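Local structure of thymidylate synthase thyX (Helicobacter pylori, 3N3Y) at residues 65-70 with 168-173; 14-19 with 201-206; 92-97 with 150-155. The protein probably catalyses the reductive methylation of dUMP to dTMP, taking the methyl group from methylenetetrahydrofolate and using bound FAD, reduced by NADPH, as reductant. All blocks are in the same frame, centred on the assembly; numbering follows the deposited sequence.

Interaction 1: residues 65-70 with 168-173; sequences YNFEIK and YSINAR. With FAD (flavin-adenine dinucleotide), chain K.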
# COMPACT_ATOMS: atom_id res chain seq x y z
N TYR A 65 9.16 -9.21 -10.00
CA TYR A 65 10.10 -10.33 -9.85
C TYR A 65 9.67 -11.33 -8.80
O TYR A 65 9.39 -10.95 -7.67
CB TYR A 65 11.47 -9.79 -9.48
CG TYR A 65 11.98 -8.78 -10.46
CD1 TYR A 65 12.62 -9.19 -11.63
CD2 TYR A 65 11.82 -7.43 -10.23
CE1 TYR A 65 13.11 -8.26 -12.54
CE2 TYR A 65 12.29 -6.49 -11.13
CZ TYR A 65 12.93 -6.91 -12.28
OH TYR A 65 13.39 -5.97 -13.17
N ASN A 66 9.60 -12.60 -9.18
CA ASN A 66 9.35 -13.69 -8.25
C ASN A 66 10.63 -14.42 -7.84
O ASN A 66 11.24 -15.12 -8.65
CB ASN A 66 8.39 -14.70 -8.86
CG ASN A 66 7.19 -14.03 -9.50
OD1 ASN A 66 7.16 -13.81 -10.71
ND2 ASN A 66 6.18 -13.71 -8.68
N PHE A 67 11.02 -14.27 -6.58
CA PHE A 67 12.22 -14.90 -6.06
C PHE A 67 11.94 -16.07 -5.14
O PHE A 67 10.84 -16.22 -4.60
CB PHE A 67 13.05 -13.92 -5.25
CG PHE A 67 13.55 -12.75 -6.03
CD1 PHE A 67 14.74 -12.83 -6.73
CD2 PHE A 67 12.86 -11.54 -6.01
CE1 PHE A 67 15.22 -11.74 -7.42
CE2 PHE A 67 13.34 -10.44 -6.70
CZ PHE A 67 14.52 -10.55 -7.41
N GLU A 68 12.97 -16.88 -4.94
CA GLU A 68 12.97 -17.87 -3.90
C GLU A 68 14.18 -17.58 -3.02
O GLU A 68 15.27 -17.36 -3.53
CB GLU A 68 13.03 -19.27 -4.50
CG GLU A 68 12.65 -20.38 -3.54
CD GLU A 68 13.26 -21.73 -3.95
OE1 GLU A 68 13.24 -22.06 -5.16
OE2 GLU A 68 13.75 -22.46 -3.05
N ILE A 69 13.99 -17.57 -1.70
CA ILE A 69 15.08 -17.31 -0.77
C ILE A 69 15.20 -18.46 0.23
O ILE A 69 14.23 -18.77 0.93
CB ILE A 69 14.89 -15.98 -0.00
CG1 ILE A 69 14.67 -14.83 -1.00
CG2 ILE A 69 16.08 -15.72 0.95
CD1 ILE A 69 14.13 -13.54 -0.37
N LYS A 70 16.37 -19.09 0.28
CA LYS A 70 16.62 -20.19 1.21
C LYS A 70 17.77 -19.86 2.15
O LYS A 70 18.78 -19.30 1.73
CB LYS A 70 16.91 -21.51 0.48
CG LYS A 70 16.00 -21.79 -0.71
CD LYS A 70 15.76 -23.30 -0.91
CE LYS A 70 17.05 -24.06 -1.17
NZ LYS A 70 16.84 -25.53 -1.41
N TYR A 168 9.39 -14.66 -2.33
CA TYR A 168 9.34 -13.22 -2.18
C TYR A 168 9.08 -12.61 -3.55
O TYR A 168 9.84 -12.83 -4.48
CB TYR A 168 10.70 -12.74 -1.64
CG TYR A 168 10.75 -11.29 -1.22
CD1 TYR A 168 9.99 -10.84 -0.14
CD2 TYR A 168 11.58 -10.39 -1.87
CE1 TYR A 168 10.04 -9.52 0.26
CE2 TYR A 168 11.65 -9.06 -1.46
CZ TYR A 168 10.87 -8.64 -0.40
OH TYR A 168 10.91 -7.34 0.01
N SER A 169 8.01 -11.83 -3.68
CA SER A 169 7.73 -11.16 -4.95
C SER A 169 7.70 -9.66 -4.76
O SER A 169 7.13 -9.15 -3.79
CB SER A 169 6.41 -11.64 -5.56
OG SER A 169 6.49 -13.02 -5.84
N ILE A 170 8.28 -8.94 -5.70
CA ILE A 170 8.45 -7.52 -5.55
C ILE A 170 8.57 -6.84 -6.93
O ILE A 170 9.12 -7.42 -7.88
CB ILE A 170 9.69 -7.23 -4.65
CG1 ILE A 170 9.86 -5.73 -4.36
CG2 ILE A 170 10.96 -7.84 -5.25
CD1 ILE A 170 10.97 -5.46 -3.38
N ASN A 171 8.02 -5.63 -7.05
CA ASN A 171 8.16 -4.88 -8.30
C ASN A 171 9.47 -4.09 -8.35
O ASN A 171 10.13 -3.93 -7.33
CB ASN A 171 6.91 -4.03 -8.60
CG ASN A 171 6.82 -2.76 -7.75
OD1 ASN A 171 7.81 -2.07 -7.51
ND2 ASN A 171 5.62 -2.44 -7.33
N ALA A 172 9.84 -3.59 -9.53
CA ALA A 172 11.18 -2.98 -9.72
C ALA A 172 11.39 -1.70 -8.95
O ALA A 172 12.49 -1.43 -8.50
CB ALA A 172 11.47 -2.76 -11.19
N ARG A 173 10.34 -0.90 -8.79
CA ARG A 173 10.46 0.33 -8.02
C ARG A 173 10.67 0.05 -6.53
O ARG A 173 11.47 0.71 -5.86
CB ARG A 173 9.21 1.17 -8.21
CG ARG A 173 9.24 2.51 -7.50
CD ARG A 173 7.92 3.25 -7.73
NE ARG A 173 8.03 4.65 -7.33
CZ ARG A 173 6.99 5.45 -7.09
NH1 ARG A 173 5.75 4.98 -7.19
NH2 ARG A 173 7.20 6.71 -6.74
PA FAD K . 1.83 7.39 -3.94
O1A FAD K . 1.05 8.14 -2.88
O2A FAD K . 0.97 6.55 -4.86
O5B FAD K . 2.91 6.45 -3.23
C5B FAD K . 3.71 6.96 -2.19
C4B FAD K . 5.01 6.18 -2.21
O4B FAD K . 4.72 4.82 -1.95
C3B FAD K . 5.65 6.22 -3.59
O3B FAD K . 6.57 7.29 -3.72
C2B FAD K . 6.31 4.87 -3.71
O2B FAD K . 7.55 4.89 -3.05
C1B FAD K . 5.43 3.99 -2.84
N9A FAD K . 4.49 3.14 -3.58
C8A FAD K . 3.11 3.22 -3.56
N7A FAD K . 2.63 2.22 -4.34
C5A FAD K . 3.68 1.52 -4.84
C6A FAD K . 3.76 0.42 -5.69
N6A FAD K . 2.67 -0.27 -6.02
N1A FAD K . 5.00 -0.08 -6.03
C2A FAD K . 6.15 0.51 -5.54
N3A FAD K . 6.06 1.60 -4.71
C4A FAD K . 4.85 2.08 -4.37
N1 FAD K . 1.04 9.43 -14.38
C2 FAD K . 0.76 8.89 -15.62
O2 FAD K . 0.23 7.81 -15.72
N3 FAD K . 1.08 9.58 -16.77
C4 FAD K . 1.68 10.82 -16.70
O4 FAD K . 1.96 11.40 -17.74
C4X FAD K . 1.97 11.38 -15.46
N5 FAD K . 2.58 12.62 -15.39
C5X FAD K . 2.85 13.16 -14.14
C6 FAD K . 3.45 14.41 -14.05
C7 FAD K . 3.73 14.97 -12.81
C7M FAD K . 4.38 16.32 -12.74
C8 FAD K . 3.40 14.27 -11.65
C8M FAD K . 3.71 14.87 -10.31
C9 FAD K . 2.80 13.01 -11.72
C9A FAD K . 2.52 12.45 -12.97
N10 FAD K . 1.92 11.21 -13.05
C10 FAD K . 1.65 10.68 -14.30
C1' FAD K . 1.52 10.44 -11.82
C2' FAD K . 2.66 9.69 -11.13
O2' FAD K . 3.21 8.73 -12.02
C3' FAD K . 2.16 9.00 -9.86
O3' FAD K . 1.21 8.00 -10.14
C4' FAD K . 1.59 9.97 -8.83
O4' FAD K . 2.42 11.10 -8.77
C5' FAD K . 1.67 9.36 -7.44
O5' FAD K . 3.05 9.34 -7.08
P FAD K . 3.62 8.27 -6.02
O1P FAD K . 5.05 8.60 -5.66
O2P FAD K . 3.49 6.89 -6.60
O3P FAD K . 2.71 8.51 -4.71
O HOH W 1 7.98 -15.84 -5.81

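Interaction 2: residues 14-19 with 201-206; sequences KHYTPL and ALPGEH. With UMP (2'-deoxyuridine 5'-monophosphate), chain E.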
# COMPACT_ATOMS: atom_id res chain seq x y z
N LYS A 14 12.78 -16.81 -10.10
CA LYS A 14 12.03 -17.84 -10.78
C LYS A 14 11.19 -17.30 -11.95
O LYS A 14 10.86 -18.02 -12.89
CB LYS A 14 11.12 -18.57 -9.78
CG LYS A 14 11.82 -18.88 -8.48
CD LYS A 14 11.03 -19.90 -7.69
CE LYS A 14 9.65 -19.38 -7.33
NZ LYS A 14 8.99 -20.29 -6.35
N HIS A 15 10.83 -16.03 -11.89
CA HIS A 15 10.12 -15.42 -13.00
C HIS A 15 10.27 -13.93 -12.96
O HIS A 15 10.35 -13.33 -11.89
CB HIS A 15 8.64 -15.80 -13.00
CG HIS A 15 7.96 -15.47 -14.28
ND1 HIS A 15 8.00 -16.30 -15.38
CD2 HIS A 15 7.26 -14.37 -14.67
CE1 HIS A 15 7.34 -15.74 -16.38
NE2 HIS A 15 6.88 -14.57 -15.97
N TYR A 16 10.33 -13.32 -14.13
CA TYR A 16 10.41 -11.87 -14.23
C TYR A 16 9.62 -11.37 -15.42
O TYR A 16 9.24 -12.13 -16.31
CB TYR A 16 11.85 -11.40 -14.30
CG TYR A 16 12.61 -11.95 -15.49
CD1 TYR A 16 12.62 -11.28 -16.71
CD2 TYR A 16 13.31 -13.15 -15.39
CE1 TYR A 16 13.33 -11.79 -17.80
CE2 TYR A 16 14.01 -13.67 -16.47
CZ TYR A 16 14.02 -12.99 -17.67
OH TYR A 16 14.72 -13.51 -18.73
N THR A 17 9.38 -10.06 -15.41
CA THR A 17 8.59 -9.40 -16.43
C THR A 17 9.52 -8.91 -17.53
O THR A 17 10.48 -8.18 -17.26
CB THR A 17 7.83 -8.19 -15.84
OG1 THR A 17 6.88 -8.64 -14.86
CG2 THR A 17 7.08 -7.46 -16.93
N PRO A 18 9.23 -9.31 -18.78
CA PRO A 18 10.02 -8.83 -19.92
C PRO A 18 10.13 -7.32 -19.85
O PRO A 18 9.14 -6.68 -19.51
CB PRO A 18 9.17 -9.24 -21.13
CG PRO A 18 8.38 -10.40 -20.67
CD PRO A 18 8.13 -10.20 -19.18
N LEU A 19 11.31 -6.78 -20.12
CA LEU A 19 11.54 -5.33 -20.10
C LEU A 19 10.59 -4.51 -21.00
O LEU A 19 10.27 -3.36 -20.69
CB LEU A 19 12.97 -5.00 -20.53
CG LEU A 19 14.08 -4.90 -19.48
CD1 LEU A 19 15.37 -4.50 -20.17
CD2 LEU A 19 13.72 -3.91 -18.40
N ALA A 201 20.69 -12.49 -8.54
CA ALA A 201 19.68 -13.42 -9.06
C ALA A 201 18.91 -12.83 -10.25
O ALA A 201 18.25 -13.55 -10.99
CB ALA A 201 18.71 -13.86 -7.97
N LEU A 202 18.98 -11.51 -10.41
CA LEU A 202 18.26 -10.86 -11.50
C LEU A 202 18.79 -11.33 -12.85
O LEU A 202 19.98 -11.65 -12.97
CB LEU A 202 18.38 -9.34 -11.39
CG LEU A 202 17.68 -8.67 -10.21
CD1 LEU A 202 18.09 -7.20 -10.13
CD2 LEU A 202 16.16 -8.81 -10.34
N PRO A 203 17.92 -11.35 -13.87
CA PRO A 203 18.43 -11.60 -15.23
C PRO A 203 19.43 -10.49 -15.56
O PRO A 203 19.17 -9.35 -15.21
CB PRO A 203 17.19 -11.44 -16.12
CG PRO A 203 16.01 -11.32 -15.19
CD PRO A 203 16.54 -10.83 -13.88
N GLY A 204 20.55 -10.83 -16.20
CA GLY A 204 21.55 -9.84 -16.55
C GLY A 204 20.99 -8.67 -17.35
O GLY A 204 21.43 -7.53 -17.19
N GLU A 205 20.00 -8.95 -18.19
CA GLU A 205 19.40 -7.93 -19.05
C GLU A 205 18.66 -6.84 -18.27
O GLU A 205 18.53 -5.72 -18.75
CB GLU A 205 18.51 -8.57 -20.12
CG GLU A 205 17.11 -7.96 -20.23
CD GLU A 205 16.77 -7.50 -21.66
OE1 GLU A 205 15.63 -7.75 -22.12
OE2 GLU A 205 17.65 -6.89 -22.31
N HIS A 206 18.19 -7.18 -17.05
CA HIS A 206 17.53 -6.19 -16.18
C HIS A 206 18.49 -5.52 -15.19
O HIS A 206 18.15 -4.50 -14.58
CB HIS A 206 16.41 -6.84 -15.37
CG HIS A 206 15.20 -7.23 -16.15
ND1 HIS A 206 15.26 -7.99 -17.31
CD2 HIS A 206 13.88 -7.05 -15.90
CE1 HIS A 206 14.04 -8.22 -17.75
NE2 HIS A 206 13.18 -7.66 -16.92
N1 UMP E . 11.82 -16.09 -18.06
C2 UMP E . 10.97 -15.21 -17.42
N3 UMP E . 10.45 -14.13 -18.10
C4 UMP E . 10.79 -13.94 -19.42
C5 UMP E . 11.64 -14.82 -20.07
C6 UMP E . 12.16 -15.91 -19.37
O2 UMP E . 10.67 -15.39 -16.24
O4 UMP E . 10.33 -12.98 -20.01
C1' UMP E . 12.34 -17.22 -17.28
C2' UMP E . 11.76 -18.54 -17.74
C3' UMP E . 12.87 -19.50 -17.37
C4' UMP E . 14.15 -18.67 -17.27
O3' UMP E . 12.58 -20.07 -16.12
O4' UMP E . 13.75 -17.31 -17.34
C5' UMP E . 15.09 -18.98 -18.43
O5' UMP E . 14.42 -18.72 -19.65
P UMP E . 15.22 -18.66 -21.05
OP1 UMP E . 14.31 -18.01 -22.08
OP2 UMP E . 15.52 -20.08 -21.47
OP3 UMP E . 16.46 -17.86 -20.89
O HOH W 2 13.49 -9.04 -20.60

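Interaction 3: residues 92-97 with 150-155; sequences SSRYTL and KNDLAK. With UMP (2'-deoxyuridine 5'-monophosphate), chain G.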
# COMPACT_ATOMS: atom_id res chain seq x y z
N SER A 92 6.40 -21.63 7.79
CA SER A 92 5.85 -21.34 9.10
C SER A 92 6.43 -22.26 10.17
O SER A 92 6.29 -23.48 10.10
CB SER A 92 4.33 -21.49 9.06
OG SER A 92 3.76 -21.33 10.34
N SER A 93 7.06 -21.67 11.17
CA SER A 93 7.57 -22.45 12.29
C SER A 93 6.42 -23.13 13.06
O SER A 93 6.61 -24.20 13.63
CB SER A 93 8.41 -21.59 13.23
OG SER A 93 7.59 -20.71 13.98
N ARG A 94 5.25 -22.50 13.10
CA ARG A 94 4.10 -23.10 13.77
C ARG A 94 3.72 -24.46 13.16
O ARG A 94 3.11 -25.29 13.83
CB ARG A 94 2.87 -22.17 13.72
CG ARG A 94 3.06 -20.79 14.36
CD ARG A 94 1.77 -19.98 14.28
NE ARG A 94 0.70 -20.55 15.10
CZ ARG A 94 -0.60 -20.45 14.83
NH1 ARG A 94 -1.01 -19.78 13.75
NH2 ARG A 94 -1.50 -21.00 15.63
N TYR A 95 4.07 -24.69 11.91
CA TYR A 95 3.67 -25.93 11.26
C TYR A 95 4.79 -26.81 10.71
O TYR A 95 4.53 -27.85 10.13
CB TYR A 95 2.59 -25.65 10.19
CG TYR A 95 1.27 -25.31 10.85
CD1 TYR A 95 0.51 -26.30 11.48
CD2 TYR A 95 0.80 -23.99 10.88
CE1 TYR A 95 -0.69 -26.00 12.11
CE2 TYR A 95 -0.40 -23.68 11.50
CZ TYR A 95 -1.14 -24.69 12.12
OH TYR A 95 -2.33 -24.39 12.75
N THR A 96 6.04 -26.40 10.92
CA THR A 96 7.15 -27.16 10.36
C THR A 96 8.23 -27.54 11.39
O THR A 96 9.21 -28.20 11.03
CB THR A 96 7.86 -26.37 9.25
OG1 THR A 96 8.38 -25.17 9.82
CG2 THR A 96 6.90 -26.04 8.10
N LEU A 97 8.07 -27.11 12.64
CA LEU A 97 9.11 -27.31 13.66
C LEU A 97 9.39 -28.78 13.94
O LEU A 97 10.49 -29.14 14.36
CB LEU A 97 8.77 -26.57 14.96
CG LEU A 97 9.44 -25.20 15.09
CD1 LEU A 97 9.22 -24.58 16.49
CD2 LEU A 97 10.93 -25.28 14.77
N LYS A 150 4.01 -28.90 21.86
CA LYS A 150 3.46 -28.34 20.63
C LYS A 150 4.36 -27.24 20.04
O LYS A 150 5.00 -26.49 20.77
CB LYS A 150 2.08 -27.75 20.91
CG LYS A 150 1.02 -28.78 21.26
CD LYS A 150 -0.30 -28.35 20.61
CE LYS A 150 -1.30 -29.49 20.56
NZ LYS A 150 -2.39 -29.17 19.59
N ASN A 151 4.38 -27.17 18.71
CA ASN A 151 5.10 -26.12 17.99
C ASN A 151 4.82 -24.70 18.48
O ASN A 151 5.75 -23.93 18.68
CB ASN A 151 4.79 -26.19 16.50
CG ASN A 151 5.35 -27.43 15.84
OD1 ASN A 151 6.17 -28.15 16.43
ND2 ASN A 151 4.93 -27.68 14.60
N ASP A 152 3.53 -24.37 18.67
CA ASP A 152 3.09 -23.04 19.14
C ASP A 152 3.74 -22.58 20.45
O ASP A 152 3.82 -21.38 20.70
CB ASP A 152 1.56 -22.98 19.30
CG ASP A 152 0.83 -22.68 17.98
OD1 ASP A 152 1.48 -22.71 16.90
OD2 ASP A 152 -0.40 -22.41 18.02
N LEU A 153 4.16 -23.53 21.28
CA LEU A 153 4.80 -23.24 22.55
C LEU A 153 6.30 -23.34 22.40
O LEU A 153 7.05 -22.50 22.89
CB LEU A 153 4.35 -24.23 23.65
CG LEU A 153 2.87 -24.26 23.98
CD1 LEU A 153 2.58 -25.32 25.05
CD2 LEU A 153 2.37 -22.89 24.42
N ALA A 154 6.75 -24.37 21.71
CA ALA A 154 8.18 -24.60 21.59
C ALA A 154 8.87 -23.45 20.85
O ALA A 154 9.96 -23.04 21.22
CB ALA A 154 8.46 -25.95 20.94
N LYS A 155 8.21 -22.90 19.82
CA LYS A 155 8.80 -21.81 19.04
C LYS A 155 9.33 -20.62 19.88
O LYS A 155 10.17 -19.87 19.42
CB LYS A 155 7.84 -21.33 17.94
CG LYS A 155 6.62 -20.57 18.46
CD LYS A 155 5.59 -20.31 17.36
CE LYS A 155 5.70 -18.89 16.80
NZ LYS A 155 6.94 -18.69 16.00
N1 UMP G . 2.73 -15.98 9.99
C2 UMP G . 1.81 -15.16 10.62
N3 UMP G . 0.87 -15.72 11.45
C4 UMP G . 0.85 -17.09 11.66
C5 UMP G . 1.77 -17.92 11.02
C6 UMP G . 2.72 -17.34 10.19
O2 UMP G . 1.85 -13.94 10.43
O4 UMP G . 0.01 -17.57 12.41
C1' UMP G . 3.74 -15.36 9.13
C2' UMP G . 4.75 -14.68 10.05
C3' UMP G . 6.10 -15.06 9.46
C4' UMP G . 5.83 -16.37 8.74
O3' UMP G . 6.47 -14.08 8.51
O4' UMP G . 4.45 -16.35 8.42
C5' UMP G . 6.13 -17.59 9.62
O5' UMP G . 5.64 -17.33 10.92
P UMP G . 5.64 -18.38 12.14
OP1 UMP G . 7.08 -18.73 12.37
OP2 UMP G . 4.78 -19.57 11.82
OP3 UMP G . 5.05 -17.73 13.35
O HOH W 3 0.68 -24.72 15.48

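Interaction 1: residues 65-70 with 168-173
S169 OG is held from several directions: N66 ND2 donates to it at 2.9 Å across the strands, a water bridges it to F67 O, and ND1 of H62 from the second subunit hydrogen-bonds to it as well. The N66 bond is bent, with an N-H...O angle of 142°, and the hydroxyl lies tilted out of the amide plane. H62 O of that same subunit takes a further hydrogen bond from N66 ND2, so the side chains of N66 and S169 tie this sheet to the second subunit.

On each side of the non-hydrogen-bonded pair N66-S169 lies a hydrogen-bonded pair of the antiparallel strands 65-70 and 168-171. Y65 N gives to I170 O (2.8 Å) and I170 N returns to Y65 O; F67 N gives to Y168 O (2.8 Å), and Y168 N returns to F67 O. A CA-H...O contact from S169 CA to Y65 O lies between.

On the face carrying Y65, F67, Y168 and I170, side chains meet carbon to carbon. The CE2 edge of the F67 ring meets I170 CG2 at 3.8 Å, while I69 CD1 lies beside Y168 CB, the two side chains pointing the same way. A172 CB touches Y65 CE2 at the rim of the ring.

Past the strand, N171 caps helix 172-182 with OD1 on S174 N, and its ND2 gives an almost straight bond (171°) to adenine N1A of FAD, 2.8 Å away. R173, extended from CG to NE, sends NH1 to O2P and NH2 to O1P of one phosphate; E61 also holds NH1, and C2B of the FAD ribose lies over a guanidinium face.

The turn from strand to helix thus presents an amide to the adenine and a cation to the phosphate, which would help balance the cofactor's negative charge, within a site completed by other subunits.

Interaction 2: residues 14-19 with 201-206
With chi1 at 59°, Y16 CG is lodged between its own backbone N and carbonyl carbon, and the phenol is carried across to the loop 201-206; H206, with CG beside its backbone N (chi1 -71°), brings its imidazole against the Y16 ring. The edge of Y16 is directed at the face of H206 in an offset edge-to-face pair, centroids 4.9 Å apart and planes at 73°. P203 CG packs over one face of the Y16 ring, and the uracil of dUMP lies over the opposite one, leaving the phenol sandwiched between proline and base.

H206 is also fixed by its NE2, which donates to T17 O at 2.8 Å, nearly straight and with the oxygen in the imidazole plane. L19 CG sits over the centre of a face of that ring in a CH-pi contact, 3.8 Å from the centroid. L19 CD1 also meets CD of the exposed E205 at 3.6 Å, and a water links L19 N to E205 OE1.

The backbone of Y16 reads the base edge: its N donates to uracil O2 (3.0 Å) and its O accepts from N3 (2.9 Å). The O2 atom also lies over a face of the H15 ring, and P18 CG approaches O4.

K14 and H15 both face N66, a classic beta bulge in strand 10-16, and H15, Y16 and P18 line a dUMP pocket.

Interaction 3: residues 92-97 with 150-155
R94 and D152 form the tight polar centre of this contact, a side-on salt bridge in which NE meets OD1 at 2.9 Å and NH2 meets OD2 at 3.0 Å. The second bond is nearly straight (173°) and arrives on the syn side of the carboxylate; the first comes from above the carboxylate plane. A bend at chi3 (67°) turns the guanidinium so that NH1 is left for O4 of dUMP, and K186 O of the fourth subunit takes a bond from NH1 too.

N151 is packed as closely: its ND2 reaches R94 O from above the carbonyl plane, and its OD1 lies 3.4 Å from L97 CB. L97 CD1 lies against K155 CB and CA (both 3.8 Å), the two side chains crossing at about a right angle. Here K155 NZ donates to S93 OG at 2.9 Å, and that hydroxyl passes on a bond to OP1 of the phosphate.

The looser side is that of Y95 and the partly exposed D152, where a water donates to both R94 O and D152 OD1; Y95 is exposed and barely touches helix 151-154.

S92 OG and R94 N both bind OP2, whereas K155 NZ makes a weak bond to OP3. Together with R74, these donors probably offset the phosphate charge, while D152, by holding R94, probably helps turn NH1 toward uracil O4.

Interactions 1 and 3 are both buried, but only 1 lies near the chain centre, joining strands 64-73 and 163-171 by backbone bonds. Interaction 2 borders it: strand 10-16 pairs with the other edge of 64-73, N66 bonding to K14 and H15, and Y65 packs on both Y16 and H206. It is largely aromatic packing with one imidazole-to-backbone bond, and only partly buried. Interaction 3 touches neither and lies across the chain's centre from interaction 2, where a short helix and a weakly bonded one meet through a salt bridge, polar side chains and a leucine. The bound groups differ too: FAD adenine and phosphate in 1, a uracil edge in 2, mainly a phosphate in 3.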